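Local coordinates for protein 1,3-alpha-isomaltosidase (Kribbella flavida DSM 17836, PDB 5X3I) that hydrolyses the alpha-1,3-glucosidic linkages of the cyclic tetrasaccharide cyclobis-(1-6)-alpha-nigerosyl, yielding isomaltose inside the cell, at residues T650-M655 / F659-N664; E680-P685 / G701-V706. The protein carries 1 engineered substitution. One frame throughout, in Å; residues are numbered along the deposited sequence.

Interaction 1: T650-M655 / F659-N664; sequences TDRPLM and FFDHEN
A salt bridge from Arg652 to Asp661 and a CH-pi contact of Pro653 on Phe660 join two loops flanking the short strand 655-656, just after the long helix 622-650. CG of Pro653 sits over one face of the Phe660 ring, 3.6 Å from its centroid and 17° off the normal, while CD of the same proline reaches 3.5 Å from Phe660 CD1. The ring of Phe659 lies beyond the opposite face, and His228 meets Phe660 edge-to-face. Replacing Phe660 by the much smaller alanine is likely to leave Pro653 without its aromatic platform and open a gap toward Phe659 and His228.

The polar half is more exposed. Bent at chi2 and chi3, the Arg652 chain swings NH1 to within 2.8 Å of Asp661 OD1. The carboxylate oxygen lies almost in the guanidinium plane, yet the nitrogen meets it from above the carboxylate plane, and the two groups stand nearly perpendicular. Asp661 OD2 pairs with Arg656, so one carboxylate serves two arginines whose NH1 atoms lie close together and probably eases their repulsion. The backbone N of Arg652 donates to Thr650 OG1 at 3.1 Å. This is an ST turn at the helix end, placed where the glycoside hydrolase family 31 chain passes from the TIM barrel into the C-terminal beta domain.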
loop_
_atom_site.group_PDB
_atom_site.type_symbol
_atom_site.label_atom_id
_atom_site.label_comp_id
_atom_site.label_asym_id
_atom_site.label_seq_id
_atom_site.Cartn_x
_atom_site.Cartn_y
_atom_site.Cartn_z
ATOM N N THR A 650 11.189 -11.464 -19.059
ATOM C CA THR A 650 11.568 -12.705 -18.392
ATOM C C THR A 650 10.986 -12.957 -16.996
ATOM O O THR A 650 11.149 -14.048 -16.465
ATOM C CB THR A 650 13.087 -12.796 -18.253
ATOM O OG1 THR A 650 13.523 -11.926 -17.207
ATOM C CG2 THR A 650 13.775 -12.436 -19.572
ATOM N N ASP A 651 10.356 -11.938 -16.411
ATOM C CA ASP A 651 9.860 -11.951 -15.028
ATOM C C ASP A 651 10.960 -11.985 -13.958
ATOM O O ASP A 651 10.658 -11.955 -12.769
ATOM C CB ASP A 651 8.870 -13.096 -14.828
ATOM C CG ASP A 651 7.643 -12.911 -15.658
ATOM O OD1 ASP A 651 7.160 -11.762 -15.706
ATOM O OD2 ASP A 651 7.188 -13.872 -16.302
ATOM N N ARG A 652 12.222 -12.058 -14.365
ATOM C CA ARG A 652 13.320 -11.859 -13.420
ATOM C C ARG A 652 13.289 -10.422 -12.909
ATOM O O ARG A 652 13.397 -9.497 -13.702
ATOM C CB ARG A 652 14.677 -12.159 -14.061
ATOM C CG ARG A 652 14.916 -13.619 -14.437
ATOM C CD ARG A 652 16.395 -13.989 -14.284
ATOM N NE ARG A 652 17.129 -13.860 -15.528
ATOM C CZ ARG A 652 18.456 -13.816 -15.622
ATOM N NH1 ARG A 652 19.218 -13.880 -14.538
ATOM N NH2 ARG A 652 19.023 -13.695 -16.810
ATOM N N PRO A 653 13.132 -10.237 -11.589
ATOM C CA PRO A 653 12.849 -8.921 -10.995
ATOM C C PRO A 653 13.885 -7.827 -11.252
ATOM O O PRO A 653 15.056 -8.107 -11.477
ATOM C CB PRO A 653 12.781 -9.229 -9.499
ATOM C CG PRO A 653 12.253 -10.632 -9.455
ATOM C CD PRO A 653 12.963 -11.319 -10.602
ATOM N N LEU A 654 13.422 -6.584 -11.208
ATOM C CA LEU A 654 14.291 -5.421 -11.350
ATOM C C LEU A 654 15.053 -5.126 -10.065
ATOM O O LEU A 654 16.263 -4.953 -10.089
ATOM C CB LEU A 654 13.475 -4.199 -11.776
ATOM C CG LEU A 654 14.247 -2.897 -11.977
ATOM C CD1 LEU A 654 15.422 -3.118 -12.932
ATOM C CD2 LEU A 654 13.300 -1.795 -12.493
ATOM N N MET A 655 14.354 -5.093 -8.934
ATOM C CA MET A 655 15.044 -4.997 -7.663
ATOM C C MET A 655 15.019 -6.425 -7.104
ATOM O O MET A 655 14.025 -6.868 -6.534
ATOM C CB MET A 655 14.325 -3.983 -6.758
ATOM C CG MET A 655 14.958 -3.687 -5.412
ATOM S SD MET A 655 13.971 -2.485 -4.496
ATOM C CE MET A 655 15.014 -2.160 -3.092
ATOM N N PHE A 659 18.085 -14.751 -4.265
ATOM C CA PHE A 659 17.634 -16.138 -4.394
ATOM C C PHE A 659 17.098 -16.439 -5.792
ATOM O O PHE A 659 16.949 -17.596 -6.160
ATOM C CB PHE A 659 16.600 -16.496 -3.313
ATOM C CG PHE A 659 15.213 -15.942 -3.541
ATOM C CD1 PHE A 659 14.294 -16.620 -4.319
ATOM C CD2 PHE A 659 14.807 -14.787 -2.906
ATOM C CE1 PHE A 659 13.019 -16.125 -4.503
ATOM C CE2 PHE A 659 13.532 -14.292 -3.087
ATOM C CZ PHE A 659 12.639 -14.964 -3.883
ATOM N N PHE A 660 16.844 -15.405 -6.588
ATOM C CA PHE A 660 16.374 -15.627 -7.951
ATOM C C PHE A 660 17.459 -16.220 -8.829
ATOM O O PHE A 660 17.217 -17.147 -9.596
ATOM C CB PHE A 660 15.862 -14.323 -8.577
ATOM C CG PHE A 660 14.456 -13.987 -8.183
ATOM C CD1 PHE A 660 13.395 -14.394 -8.963
ATOM C CD2 PHE A 660 14.198 -13.298 -7.018
ATOM C CE1 PHE A 660 12.105 -14.103 -8.595
ATOM C CE2 PHE A 660 12.907 -13.006 -6.639
ATOM C CZ PHE A 660 11.860 -13.405 -7.427
ATOM N N ASP A 661 18.671 -15.719 -8.694
ATOM C CA ASP A 661 19.773 -16.201 -9.493
ATOM C C ASP A 661 20.652 -17.208 -8.757
ATOM O O ASP A 661 21.430 -17.864 -9.358
ATOM C CB ASP A 661 20.633 -15.053 -10.005
ATOM C CG ASP A 661 19.872 -14.098 -10.906
ATOM O OD1 ASP A 661 19.174 -14.540 -11.775
ATOM O OD2 ASP A 661 19.987 -12.915 -10.699
ATOM N N HIS A 662 20.541 -17.278 -7.452
ATOM C CA HIS A 662 21.398 -18.128 -6.667
ATOM C C HIS A 662 20.636 -18.955 -5.632
ATOM O O HIS A 662 20.980 -18.968 -4.479
ATOM C CB HIS A 662 22.442 -17.278 -5.991
ATOM C CG HIS A 662 23.161 -16.353 -6.913
ATOM N ND1 HIS A 662 24.208 -16.754 -7.698
ATOM C CD2 HIS A 662 22.987 -15.041 -7.168
ATOM C CE1 HIS A 662 24.630 -15.736 -8.417
ATOM N NE2 HIS A 662 23.911 -14.685 -8.108
ATOM N N GLU A 663 19.608 -19.645 -6.061
ATOM C CA GLU A 663 18.735 -20.312 -5.126
ATOM C C GLU A 663 19.478 -21.279 -4.155
ATOM O O GLU A 663 19.084 -21.373 -3.014
ATOM C CB GLU A 663 17.574 -20.970 -5.851
ATOM C CG GLU A 663 18.014 -21.834 -6.990
ATOM C CD GLU A 663 16.883 -22.357 -7.793
ATOM O OE1 GLU A 663 16.989 -22.266 -9.004
ATOM O OE2 GLU A 663 15.918 -22.867 -7.210
ATOM N N ASN A 664 20.579 -21.902 -4.607
ATOM C CA ASN A 664 21.278 -22.950 -3.880
ATOM C C ASN A 664 22.451 -22.460 -3.051
ATOM O O ASN A 664 23.181 -23.258 -2.468
ATOM C CB ASN A 664 21.752 -24.029 -4.852
ATOM C CG ASN A 664 20.600 -24.723 -5.545
ATOM O OD1 ASN A 664 19.570 -24.998 -4.930
ATOM N ND2 ASN A 664 20.757 -24.995 -6.835
#

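Interaction 2: E680-P685 / G701-V706; sequences ELLINP and GEWIDV. With SO4 (sulfate ion), chain K.
Trp703, Leu682 and Leu681 carry most of a buried apolar contact between strands 681-683 and 703-705, which are next-but-one neighbours in an antiparallel sheet. Strand 728-731 runs between them, hydrogen-bonding through Tyr729 to the backbone of Leu682, so the two segments share no hydrogen bond and meet mainly through side chains.

The indole of Trp703 does the reaching. With its CG anti to the carbonyl carbon (chi1 -61°), the six-membered ring is carried back across the intervening strand toward Leu682, where CZ3 comes to 3.9 Å from Leu682 CB. The leucine approaches obliquely, and the two side chains cross at about a right angle. Leu682 turns its CG anti to the backbone N (chi1 -170°), which lays CD1 beside the same end of the indole, 4.1 Å from Trp703 CH2. The backbone carbonyl of Glu680 also lies near this end. At the other end of the indole, NE1 bonds to the carbonyl of Pro699, satisfying the ring's polar atom and probably limiting its rotation. Leu676 and Tyr729 pack against Trp703 as well.

Leu681 points to the other face of the sheet, where its CD2 meets Val706 CG1 at 4.3 Å. This looser pair is filled out by Cys730 and Val728 of the middle strand, with Trp735 and Phe742 of helix 735-742 touching Val706.

The charged side chains find partners outside the two segments: Glu680 pairs with Arg731 of the middle strand, and Glu702 with Arg711. The backbone N of Glu702 also donates to sulfate O4 at 2.7 Å, and Ser733 OG binds the same ion, probably a guest from the crystallisation liquor. With no hydrogen bond passing directly between the segments, their mutual fit rests on apolar shape, while the middle strand supplies the polar connection.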
loop_
_atom_site.group_PDB
_atom_site.type_symbol
_atom_site.label_atom_id
_atom_site.label_comp_id
_atom_site.label_asym_id
_atom_site.label_seq_id
_atom_site.Cartn_x
_atom_site.Cartn_y
_atom_site.Cartn_z
ATOM N N GLU A 680 22.988 -6.928 -14.011
ATOM C CA GLU A 680 24.414 -6.621 -13.873
ATOM C C GLU A 680 24.962 -5.984 -12.599
ATOM O O GLU A 680 26.168 -6.005 -12.388
ATOM C CB GLU A 680 24.820 -5.714 -15.042
ATOM C CG GLU A 680 24.167 -6.068 -16.368
ATOM C CD GLU A 680 24.474 -7.477 -16.851
ATOM O OE1 GLU A 680 25.349 -8.146 -16.277
ATOM O OE2 GLU A 680 23.838 -7.914 -17.823
ATOM N N LEU A 681 24.114 -5.442 -11.737
ATOM C CA LEU A 681 24.629 -4.670 -10.609
ATOM C C LEU A 681 24.129 -5.191 -9.272
ATOM O O LEU A 681 22.940 -5.395 -9.098
ATOM C CB LEU A 681 24.243 -3.194 -10.735
ATOM C CG LEU A 681 24.799 -2.356 -11.888
ATOM C CD1 LEU A 681 24.124 -0.988 -11.908
ATOM C CD2 LEU A 681 26.300 -2.210 -11.775
ATOM N N LEU A 682 25.043 -5.352 -8.324
ATOM C CA LEU A 682 24.694 -5.759 -6.973
ATOM C C LEU A 682 24.826 -4.573 -6.030
ATOM O O LEU A 682 25.870 -3.922 -5.958
ATOM C CB LEU A 682 25.573 -6.930 -6.516
ATOM C CG LEU A 682 25.179 -7.642 -5.220
ATOM C CD1 LEU A 682 25.625 -9.081 -5.261
ATOM C CD2 LEU A 682 25.793 -6.956 -4.028
ATOM N N ILE A 683 23.750 -4.296 -5.314
ATOM C CA ILE A 683 23.681 -3.144 -4.432
ATOM C C ILE A 683 23.674 -3.583 -2.971
ATOM O O ILE A 683 23.052 -4.581 -2.632
ATOM C CB ILE A 683 22.417 -2.311 -4.708
ATOM C CG1 ILE A 683 22.143 -2.209 -6.213
ATOM C CG2 ILE A 683 22.514 -0.956 -4.043
ATOM C CD1 ILE A 683 23.269 -1.579 -7.012
ATOM N N ASN A 684 24.359 -2.834 -2.117
ATOM C CA ASN A 684 24.350 -3.102 -0.685
ATOM C C ASN A 684 24.221 -1.834 0.144
ATOM O O ASN A 684 25.218 -1.299 0.622
ATOM C CB ASN A 684 25.616 -3.861 -0.278
ATOM C CG ASN A 684 25.561 -4.361 1.154
ATOM O OD1 ASN A 684 24.507 -4.366 1.779
ATOM N ND2 ASN A 684 26.705 -4.783 1.678
ATOM N N PRO A 685 22.985 -1.364 0.338
ATOM C CA PRO A 685 22.675 -0.115 1.024
ATOM C C PRO A 685 23.355 -0.029 2.375
ATOM O O PRO A 685 23.465 -1.050 3.054
ATOM C CB PRO A 685 21.158 -0.179 1.193
ATOM C CG PRO A 685 20.705 -1.043 0.085
ATOM C CD PRO A 685 21.765 -2.069 -0.087
ATOM N N GLY A 701 30.541 -16.041 -9.567
ATOM C CA GLY A 701 30.801 -15.178 -10.708
ATOM C C GLY A 701 31.877 -14.148 -10.434
ATOM O O GLY A 701 32.439 -14.109 -9.343
ATOM N N GLU A 702 32.187 -13.331 -11.440
ATOM C CA GLU A 702 33.281 -12.366 -11.337
ATOM C C GLU A 702 32.771 -10.938 -11.203
ATOM O O GLU A 702 31.854 -10.534 -11.905
ATOM C CB GLU A 702 34.204 -12.473 -12.547
ATOM C CG GLU A 702 34.819 -13.846 -12.735
ATOM C CD GLU A 702 36.193 -13.777 -13.361
ATOM O OE1 GLU A 702 37.076 -13.117 -12.773
ATOM O OE2 GLU A 702 36.389 -14.372 -14.441
ATOM N N TRP A 703 33.393 -10.171 -10.317
ATOM C CA TRP A 703 32.867 -8.872 -9.943
ATOM C C TRP A 703 33.878 -7.740 -10.041
ATOM O O TRP A 703 35.084 -7.934 -9.891
ATOM C CB TRP A 703 32.315 -8.931 -8.521
ATOM C CG TRP A 703 31.204 -9.909 -8.381
ATOM C CD1 TRP A 703 31.303 -11.214 -7.994
ATOM C CD2 TRP A 703 29.817 -9.674 -8.645
ATOM N NE1 TRP A 703 30.067 -11.802 -7.997
ATOM C CE2 TRP A 703 29.136 -10.879 -8.393
ATOM C CE3 TRP A 703 29.086 -8.561 -9.073
ATOM C CZ2 TRP A 703 27.762 -11.003 -8.551
ATOM C CZ3 TRP A 703 27.724 -8.687 -9.227
ATOM C CH2 TRP A 703 27.074 -9.898 -8.967
ATOM N N ILE A 704 33.352 -6.546 -10.276
ATOM C CA ILE A 704 34.145 -5.334 -10.310
ATOM C C ILE A 704 33.540 -4.280 -9.401
ATOM O O ILE A 704 32.333 -4.036 -9.447
ATOM C CB ILE A 704 34.259 -4.803 -11.745
ATOM C CG1 ILE A 704 35.350 -5.580 -12.480
ATOM C CG2 ILE A 704 34.551 -3.309 -11.753
ATOM C CD1 ILE A 704 35.346 -5.386 -13.955
ATOM N N ASP A 705 34.372 -3.685 -8.553
ATOM C CA ASP A 705 33.949 -2.571 -7.722
ATOM C C ASP A 705 33.761 -1.357 -8.632
ATOM O O ASP A 705 34.713 -0.907 -9.262
ATOM C CB ASP A 705 34.998 -2.303 -6.635
ATOM C CG ASP A 705 34.600 -1.200 -5.670
ATOM O OD1 ASP A 705 33.742 -0.355 -5.999
ATOM O OD2 ASP A 705 35.165 -1.170 -4.559
ATOM N N VAL A 706 32.559 -0.785 -8.653
ATOM C CA VAL A 706 32.247 0.217 -9.674
ATOM C C VAL A 706 32.921 1.548 -9.391
ATOM O O VAL A 706 33.063 2.366 -10.287
ATOM C CB VAL A 706 30.728 0.466 -9.818
ATOM C CG1 VAL A 706 29.999 -0.824 -10.153
ATOM C CG2 VAL A 706 30.174 1.107 -8.568
HETATM S S SO4 K . 30.825 -12.703 -15.175
HETATM O O1 SO4 K . 32.146 -12.533 -15.770
HETATM O O2 SO4 K . 29.983 -11.604 -15.621
HETATM O O3 SO4 K . 30.244 -13.973 -15.598
HETATM O O4 SO4 K . 30.932 -12.695 -13.720
#

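In the fold
Followed from the N terminus, the chain enters interaction 1 at the end of helix 622-650, and this contact closes a short loop around strand 655-656 with only three residues between its segments. Interaction 2 opens later and closes a wider loop, 680-685 to 701-706, that includes strand 693-698. The two lie in series, neither nested nor crossed, and their centres are about 15 Å apart without touching. One sheet unites them: strand 655-656 is at its edge, followed by 675-677 and 681-683, then 728-731 and 703-705. Interaction 1 lies beside that edge, where its residues also pack on helices 277-288 and 541-556, whereas interaction 2 reaches across strand 728-731, with helix 735-742 packing against Val706.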